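Local coordinates for cell division control protein 73 (Saccharomyces cerevisiae, PDB 3V46) that serves as a subunit of the Paf1 complex in RNA polymerase II transcription, its C-terminal Ras-like domain promoting association of that complex with chromatin, at residues V127-H130 / V131-N135; T97-F100 / N101-W105; N144-F147 / K148-E151. All coordinates share one frame; numbering follows the deposited sequence. Where two conformers were deposited one is given.

Interaction 1: V127-H130 / V131-N135; sequences VPQH and VQQWN
His130 and Trp134, one helical turn apart, meet edge to face: the imidazole edge, led by CD2, is turned toward the six-membered ring of the indole, with CD2 3.7 Å from Trp134 CZ2 and the planes at 76°. A chi1 of 59° sets His130 CG between its backbone N and carbonyl carbon, which swings the ring back over Val131, whose CG2 sits above the imidazole face; NE2 is hydrogen-bonded to Gly95 O. His130 O lies over the indole face and takes a weak bond from Trp134 N. Replacing Trp134 by an alanine is likely to leave the His130 edge without its aromatic face and open a gap beside Phe100. The packed side, against strand 116-122, is where Val127 CG1 touches Val131 CG1 at 3.7 Å, both resting on Tyr119. This short helix, 129-133, with Pro128 as N-cap residue, is the crossover of a beta-alpha-beta unit between strands 116-122 and 136-141 of the Ras-like fold. Pro128 O accepts Gln132 N at 3.0 Å, a straight first-turn bond. The exposed side is looser and polar: Gln133 NE2 donates to Gln129 OE1 at 2.9 Å, in the carbonyl plane but bent at hydrogen (136°).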
loop_
_atom_site.group_PDB
_atom_site.type_symbol
_atom_site.label_atom_id
_atom_site.label_comp_id
_atom_site.label_asym_id
_atom_site.label_seq_id
_atom_site.Cartn_x
_atom_site.Cartn_y
_atom_site.Cartn_z
ATOM N N VAL A 127 -12.938 -2.264 12.510
ATOM C CA VAL A 127 -12.657 -1.261 11.504
ATOM C C VAL A 127 -13.487 -0.016 11.828
ATOM O O VAL A 127 -14.691 -0.116 12.056
ATOM C CB VAL A 127 -13.017 -1.804 10.107
ATOM C CG1 VAL A 127 -12.717 -0.782 9.023
ATOM C CG2 VAL A 127 -12.278 -3.110 9.848
ATOM N N PRO A 128 -12.846 1.166 11.870
ATOM C CA PRO A 128 -13.600 2.400 12.122
ATOM C C PRO A 128 -14.756 2.536 11.125
ATOM O O PRO A 128 -14.611 2.161 9.966
ATOM C CB PRO A 128 -12.554 3.502 11.910
ATOM C CG PRO A 128 -11.243 2.835 12.178
ATOM C CD PRO A 128 -11.400 1.414 11.724
ATOM N N GLN A 129 -15.900 3.046 11.559
ATOM C CA GLN A 129 -17.042 3.105 10.660
ATOM C C GLN A 129 -16.727 3.874 9.378
ATOM O O GLN A 129 -17.139 3.460 8.294
ATOM C CB GLN A 129 -18.265 3.722 11.347
ATOM C CG GLN A 129 -19.534 3.598 10.511
ATOM C CD GLN A 129 -19.942 2.150 10.284
ATOM O OE1 GLN A 129 -20.033 1.689 9.148
ATOM N NE2 GLN A 129 -20.195 1.429 11.371
ATOM N N HIS A 130 -16.003 4.986 9.486
ATOM C CA HIS A 130 -15.754 5.798 8.302
ATOM C C HIS A 130 -14.872 5.043 7.318
ATOM O O HIS A 130 -15.017 5.203 6.109
ATOM C CB HIS A 130 -15.166 7.174 8.647
ATOM C CG HIS A 130 -13.871 7.116 9.391
ATOM N ND1 HIS A 130 -13.801 6.849 10.741
ATOM C CD2 HIS A 130 -12.596 7.316 8.978
ATOM C CE1 HIS A 130 -12.535 6.869 11.125
ATOM N NE2 HIS A 130 -11.788 7.151 10.075
ATOM N N VAL A 131 -13.969 4.210 7.836
ATOM C CA VAL A 131 -13.118 3.382 6.974
ATOM C C VAL A 131 -13.934 2.279 6.285
ATOM O O VAL A 131 -13.716 1.952 5.115
ATOM C CB VAL A 131 -11.949 2.778 7.777
ATOM C CG1 VAL A 131 -11.142 1.802 6.926
ATOM C CG2 VAL A 131 -11.045 3.888 8.318
ATOM N N GLN A 132 -14.882 1.692 6.998
ATOM C CA GLN A 132 -15.739 0.682 6.403
ATOM C C GLN A 132 -16.447 1.240 5.167
ATOM O O GLN A 132 -16.643 0.529 4.180
ATOM C CB GLN A 132 -16.774 0.197 7.420
ATOM C CG GLN A 132 -17.387 -1.141 7.064
ATOM C CD GLN A 132 -16.420 -2.286 7.258
ATOM O OE1 GLN A 132 -16.135 -2.690 8.381
ATOM N NE2 GLN A 132 -15.898 -2.809 6.159
ATOM N N GLN A 133 -16.823 2.516 5.213
ATOM C CA GLN A 133 -17.547 3.115 4.096
ATOM C C GLN A 133 -16.650 3.450 2.907
ATOM O O GLN A 133 -17.121 3.524 1.778
ATOM C CB GLN A 133 -18.300 4.372 4.545
ATOM C CG GLN A 133 -19.323 4.117 5.646
ATOM C CD GLN A 133 -20.175 2.902 5.351
ATOM O OE1 GLN A 133 -20.785 2.809 4.284
ATOM N NE2 GLN A 133 -20.217 1.958 6.290
ATOM N N TRP A 134 -15.362 3.659 3.155
ATOM C CA TRP A 134 -14.441 3.940 2.059
ATOM C C TRP A 134 -14.361 2.762 1.116
ATOM O O TRP A 134 -14.435 1.599 1.544
ATOM C CB TRP A 134 -13.030 4.222 2.562
ATOM C CG TRP A 134 -12.865 5.484 3.357
ATOM C CD1 TRP A 134 -13.760 6.513 3.482
ATOM C CD2 TRP A 134 -11.731 5.841 4.158
ATOM N NE1 TRP A 134 -13.248 7.485 4.315
ATOM C CE2 TRP A 134 -12.001 7.100 4.731
ATOM C CE3 TRP A 134 -10.509 5.221 4.438
ATOM C CZ2 TRP A 134 -11.096 7.742 5.575
ATOM C CZ3 TRP A 134 -9.612 5.864 5.273
ATOM C CH2 TRP A 134 -9.910 7.108 5.831
ATOM N N ASN A 135 -14.188 3.082 -0.165
ATOM C CA ASN A 135 -13.939 2.104 -1.204
ATOM C C ASN A 135 -12.498 1.626 -1.146
ATOM O O ASN A 135 -11.720 1.855 -2.076
ATOM C CB ASN A 135 -14.207 2.738 -2.562
ATOM C CG ASN A 135 -14.082 1.748 -3.713
ATOM O OD1 ASN A 135 -14.464 0.586 -3.594
ATOM N ND2 ASN A 135 -13.554 2.213 -4.835
#

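Interaction 2: T97-F100 / N101-W105; sequences TWQF and NNYQW
A local turn contact, partly buried, ties Gln99 and Phe100 to Tyr103 in the loop between strand 88-92 and helix 108-114. Phe100 directs its ring edge at the face of Tyr103, with CD1 3.7 Å from Tyr103 CE2 and the planes at 69°. Phe100 CA lies over the same phenol ring, 3.9 Å from the centroid of Tyr103, so both backbone and side chain of Phe100 meet this tyrosine. At the far end of the phenol, Gln99 NE2 donates to Tyr103 OH at 3.1 Å; the bond is nearly straight (171°) and lies in the amide plane. Gln99 gets there with CG anti to the backbone N and the chain extended beyond it, chi2 179°, and its amide is held further by Thr94 N at OE1 and Phe92 O at NE2, which fixes its rotation. On the outer side Asn101 CB lies over the six-membered ring of Trp98 in a CH-pi contact whose closeness is doubtful, since the amide beyond it is modelled too near the indole. A water bridges Gln99 O and Asn102 N, giving this backbone amide an acceptor. Leu111 of helix 108-114 touches both Phe100 and Tyr103, which places their buried sides against that helix. Tyr103 N donates to Phe100 O at 3.0 Å, closing a type I beta turn from Phe100 to Tyr103 directly after the 3-10 segment 97-100, within a strand-to-helix connection of the Ras-like fold.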
loop_
_atom_site.group_PDB
_atom_site.type_symbol
_atom_site.label_atom_id
_atom_site.label_comp_id
_atom_site.label_asym_id
_atom_site.label_seq_id
_atom_site.Cartn_x
_atom_site.Cartn_y
_atom_site.Cartn_z
ATOM N N THR A 97 -8.740 10.447 8.255
ATOM C CA THR A 97 -9.149 11.128 7.036
ATOM C C THR A 97 -8.161 12.239 6.673
ATOM O O THR A 97 -8.018 12.583 5.504
ATOM C CB THR A 97 -10.575 11.694 7.140
ATOM O OG1 THR A 97 -11.467 10.668 7.604
ATOM C CG2 THR A 97 -11.046 12.188 5.778
ATOM N N TRP A 98 -7.457 12.786 7.663
ATOM C CA TRP A 98 -6.476 13.832 7.379
ATOM C C TRP A 98 -5.288 13.297 6.571
ATOM O O TRP A 98 -4.470 14.080 6.076
ATOM C CB TRP A 98 -5.995 14.512 8.673
ATOM C CG TRP A 98 -4.915 15.562 8.472
ATOM C CD1 TRP A 98 -3.579 15.433 8.752
ATOM C CD2 TRP A 98 -5.085 16.893 7.955
ATOM N NE1 TRP A 98 -2.913 16.598 8.442
ATOM C CE2 TRP A 98 -3.812 17.508 7.952
ATOM C CE3 TRP A 98 -6.187 17.622 7.492
ATOM C CZ2 TRP A 98 -3.613 18.814 7.501
ATOM C CZ3 TRP A 98 -5.986 18.925 7.050
ATOM C CH2 TRP A 98 -4.710 19.505 7.056
ATOM N N GLN A 99 -5.202 11.975 6.420
ATOM C CA GLN A 99 -4.136 11.369 5.618
ATOM C C GLN A 99 -4.068 12.017 4.236
ATOM O O GLN A 99 -2.989 12.235 3.697
ATOM C CB GLN A 99 -4.324 9.842 5.463
ATOM C CG GLN A 99 -3.342 9.241 4.465
ATOM C CD GLN A 99 -3.460 7.731 4.285
ATOM O OE1 GLN A 99 -4.039 7.030 5.111
ATOM N NE2 GLN A 99 -2.868 7.223 3.214
ATOM N N PHE A 100 -5.226 12.334 3.668
ATOM C CA PHE A 100 -5.294 12.722 2.256
ATOM C C PHE A 100 -5.275 14.234 2.009
ATOM O O PHE A 100 -5.403 14.672 0.869
ATOM C CB PHE A 100 -6.549 12.105 1.624
ATOM C CG PHE A 100 -6.861 10.731 2.149
ATOM C CD1 PHE A 100 -6.002 9.673 1.904
ATOM C CD2 PHE A 100 -8.001 10.497 2.900
ATOM C CE1 PHE A 100 -6.266 8.419 2.402
ATOM C CE2 PHE A 100 -8.269 9.231 3.387
ATOM C CZ PHE A 100 -7.392 8.196 3.143
ATOM N N ASN A 101 -5.083 15.031 3.052
ATOM C CA ASN A 101 -5.276 16.476 2.919
ATOM C C ASN A 101 -4.401 17.144 1.853
ATOM O O ASN A 101 -4.843 18.074 1.176
ATOM C CB ASN A 101 -5.085 17.178 4.262
ATOM C CG ASN A 101 -5.290 18.677 4.153
ATOM O OD1 ASN A 101 -4.335 19.456 4.211
ATOM N ND2 ASN A 101 -6.541 19.087 3.964
ATOM N N ASN A 102 -3.168 16.677 1.700
ATOM C CA ASN A 102 -2.241 17.265 0.731
ATOM C C ASN A 102 -2.102 16.430 -0.545
ATOM O O ASN A 102 -1.205 16.655 -1.357
ATOM C CB ASN A 102 -0.870 17.473 1.380
ATOM C CG ASN A 102 0.197 17.883 0.383
ATOM O OD1 ASN A 102 0.309 19.056 0.016
ATOM N ND2 ASN A 102 0.992 16.912 -0.063
ATOM N N TYR A 103 -2.998 15.469 -0.726
ATOM C CA TYR A 103 -2.986 14.645 -1.926
ATOM C C TYR A 103 -3.643 15.417 -3.080
ATOM O O TYR A 103 -4.439 16.326 -2.851
ATOM C CB TYR A 103 -3.754 13.337 -1.686
ATOM C CG TYR A 103 -3.068 12.275 -0.826
ATOM C CD1 TYR A 103 -1.981 12.566 -0.019
ATOM C CD2 TYR A 103 -3.526 10.967 -0.846
ATOM C CE1 TYR A 103 -1.375 11.574 0.759
ATOM C CE2 TYR A 103 -2.934 9.976 -0.085
ATOM C CZ TYR A 103 -1.860 10.276 0.716
ATOM O OH TYR A 103 -1.282 9.255 1.460
ATOM N N GLN A 104 -3.329 15.044 -4.318
ATOM C CA GLN A 104 -3.923 15.704 -5.478
ATOM C C GLN A 104 -5.439 15.621 -5.394
ATOM O O GLN A 104 -6.144 16.599 -5.668
ATOM C CB GLN A 104 -3.456 15.038 -6.771
ATOM C CG GLN A 104 -3.972 15.705 -8.016
ATOM C CD GLN A 104 -3.478 17.128 -8.143
ATOM O OE1 GLN A 104 -2.345 17.440 -7.776
ATOM N NE2 GLN A 104 -4.329 18.003 -8.661
ATOM N N TRP A 105 -5.928 14.436 -5.036
ATOM C CA TRP A 105 -7.352 14.208 -4.825
ATOM C C TRP A 105 -7.535 13.968 -3.336
ATOM O O TRP A 105 -7.154 12.912 -2.810
ATOM C CB TRP A 105 -7.838 13.012 -5.662
ATOM C CG TRP A 105 -7.410 13.130 -7.086
ATOM C CD1 TRP A 105 -7.978 13.912 -8.050
ATOM C CD2 TRP A 105 -6.295 12.476 -7.706
ATOM N NE1 TRP A 105 -7.290 13.785 -9.231
ATOM C CE2 TRP A 105 -6.255 12.904 -9.049
ATOM C CE3 TRP A 105 -5.334 11.561 -7.258
ATOM C CZ2 TRP A 105 -5.292 12.454 -9.949
ATOM C CZ3 TRP A 105 -4.381 11.115 -8.151
ATOM C CH2 TRP A 105 -4.365 11.565 -9.482
HETATM O O HOH W 1 -1.573 14.586 2.868
#

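Interaction 3: N144-F147 / K148-E151; sequences NKRF and KDVE
The entry to the long C-terminal helix 149-166 of the Ras-like domain is a type I beta turn from Arg146 to Asp149, tied across its ends by a salt bridge between these two residues. Arg146 grips the carboxylate side-on: NE donates to Asp149 OD2 at 2.7 Å and NH2 to Asp149 OD1 at 3.1 Å. The NE bond is nearly straight (170°) and lies in the guanidinium plane, while NH2 reaches the syn lone pair of OD1, with OD1 slightly out of the guanidinium plane. The two flat groups are not coplanar; their planes stand 30° apart. Arg146 folds back at chi2 and chi3 to bring its guanidinium edge round to the carboxylate, and Asp142 O takes a further bond from NH2, so that this nitrogen serves two acceptors. Asp149 is buried, and the paired charge would be expected to favour its ionised form. Tyr41 and Leu141 touch both partners, placing the bridge between the end of strand 136-141 and a neighbouring loop. The backbone repeats the link, with Asp149 N donating to Arg146 O at 3.1 Å. On the outer side the Phe147 ring runs alongside the aliphatic chain of Lys148, CE1 3.7 Å from Lys148 CG, and the extended lysine carries NZ on to a salt bridge with Asp142. Waters extend the turn into the helix: one links Arg146 O to Val150 N, and another accepts from Glu151 N at 3.1 Å and donates to Phe147 O at 2.7 Å.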
loop_
_atom_site.group_PDB
_atom_site.type_symbol
_atom_site.label_atom_id
_atom_site.label_comp_id
_atom_site.label_asym_id
_atom_site.label_seq_id
_atom_site.Cartn_x
_atom_site.Cartn_y
_atom_site.Cartn_z
ATOM N N ASN A 144 -1.138 -13.280 16.135
ATOM C CA ASN A 144 -0.169 -14.201 16.733
ATOM C C ASN A 144 0.096 -15.487 15.953
ATOM O O ASN A 144 0.815 -16.370 16.428
ATOM C CB ASN A 144 -0.613 -14.578 18.150
ATOM C CG ASN A 144 -1.027 -13.373 18.972
ATOM O OD1 ASN A 144 -0.196 -12.537 19.329
ATOM N ND2 ASN A 144 -2.319 -13.281 19.281
ATOM N N LYS A 145 -0.513 -15.624 14.788
ATOM C CA LYS A 145 -0.203 -16.734 13.900
ATOM C C LYS A 145 0.295 -16.129 12.605
ATOM O O LYS A 145 -0.175 -15.075 12.211
ATOM C CB LYS A 145 -1.440 -17.594 13.637
ATOM C CG LYS A 145 -1.965 -18.313 14.873
ATOM C CD LYS A 145 -0.987 -19.344 15.402
ATOM C CE LYS A 145 -1.609 -20.121 16.541
ATOM N NZ LYS A 145 -0.706 -21.180 17.063
ATOM N N ARG A 146 1.247 -16.795 11.960
ATOM C CA ARG A 146 1.858 -16.286 10.742
ATOM C C ARG A 146 1.677 -17.236 9.554
ATOM O O ARG A 146 2.137 -16.928 8.448
ATOM C CB ARG A 146 3.344 -16.051 10.983
ATOM C CG ARG A 146 3.659 -15.113 12.165
ATOM C CD ARG A 146 3.805 -13.646 11.730
ATOM N NE ARG A 146 2.612 -13.144 11.057
ATOM C CZ ARG A 146 1.572 -12.576 11.659
ATOM N NH1 ARG A 146 1.556 -12.429 12.973
ATOM N NH2 ARG A 146 0.535 -12.174 10.940
ATOM N N PHE A 147 1.003 -18.373 9.763
ATOM C CA PHE A 147 0.877 -19.367 8.695
ATOM C C PHE A 147 -0.025 -18.939 7.539
ATOM O O PHE A 147 0.032 -19.542 6.465
ATOM C CB PHE A 147 0.439 -20.739 9.231
ATOM C CG PHE A 147 -0.901 -20.742 9.917
ATOM C CD1 PHE A 147 -2.069 -20.909 9.190
ATOM C CD2 PHE A 147 -0.988 -20.620 11.296
ATOM C CE1 PHE A 147 -3.300 -20.924 9.822
ATOM C CE2 PHE A 147 -2.215 -20.638 11.934
ATOM C CZ PHE A 147 -3.373 -20.793 11.198
ATOM N N LYS A 148 -0.830 -17.893 7.736
ATOM C CA LYS A 148 -1.701 -17.390 6.674
ATOM C C LYS A 148 -0.997 -16.329 5.826
ATOM O O LYS A 148 -1.512 -15.930 4.778
ATOM C CB LYS A 148 -2.994 -16.774 7.245
ATOM C CG LYS A 148 -3.931 -17.727 8.032
ATOM C CD LYS A 148 -5.104 -16.933 8.620
ATOM C CE LYS A 148 -6.078 -17.814 9.423
ATOM N NZ LYS A 148 -7.063 -17.012 10.217
ATOM N N ASP A 149 0.172 -15.867 6.264
ATOM C CA ASP A 149 0.780 -14.699 5.629
ATOM C C ASP A 149 1.119 -14.960 4.167
ATOM O O ASP A 149 0.990 -14.072 3.329
ATOM C CB ASP A 149 2.053 -14.273 6.353
ATOM C CG ASP A 149 1.791 -13.667 7.723
ATOM O OD1 ASP A 149 0.620 -13.481 8.128
ATOM O OD2 ASP A 149 2.788 -13.366 8.391
ATOM N N VAL A 150 1.583 -16.166 3.860
ATOM C CA VAL A 150 1.946 -16.492 2.488
ATOM C C VAL A 150 0.769 -16.252 1.550
ATOM O O VAL A 150 0.932 -15.693 0.458
ATOM C CB VAL A 150 2.442 -17.949 2.364
ATOM C CG1 VAL A 150 2.315 -18.433 0.929
ATOM C CG2 VAL A 150 3.882 -18.043 2.835
ATOM N N GLU A 151 -0.415 -16.667 1.978
ATOM C CA GLU A 151 -1.607 -16.541 1.154
ATOM C C GLU A 151 -2.082 -15.095 1.100
ATOM O O GLU A 151 -2.516 -14.624 0.050
ATOM C CB GLU A 151 -2.726 -17.453 1.673
ATOM C CG GLU A 151 -4.095 -17.201 1.042
ATOM C CD GLU A 151 -4.184 -17.647 -0.409
ATOM O OE1 GLU A 151 -3.256 -18.336 -0.890
ATOM O OE2 GLU A 151 -5.195 -17.310 -1.069
HETATM O O HOH W 2 -1.590 -16.310 10.231
HETATM O O HOH W 3 2.872 -17.859 5.943
HETATM O O HOH W 4 -0.625 -19.133 3.835
#

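Along the chain the order is interaction 2, interaction 1, interaction 3, each closing before the next opens, and all lie in the one Ras-like domain around its six-stranded mixed sheet. Interactions 1 and 2, with centres about 16 Å apart, touch: Trp134 CH2 packs on Phe100 CE2 at 3.6 Å, and Thr97 meets both Trp134 and His130. The loop after strand 88-92 and the helix 129-133 thus share one aromatic patch. Interaction 3 stands apart, its centre about 24 Å from that of interaction 1 and 32 Å from that of interaction 2, across the chain's centre from the latter. Edge strand 136-141 connects helix 129-133 to the turn that starts helix 149-166.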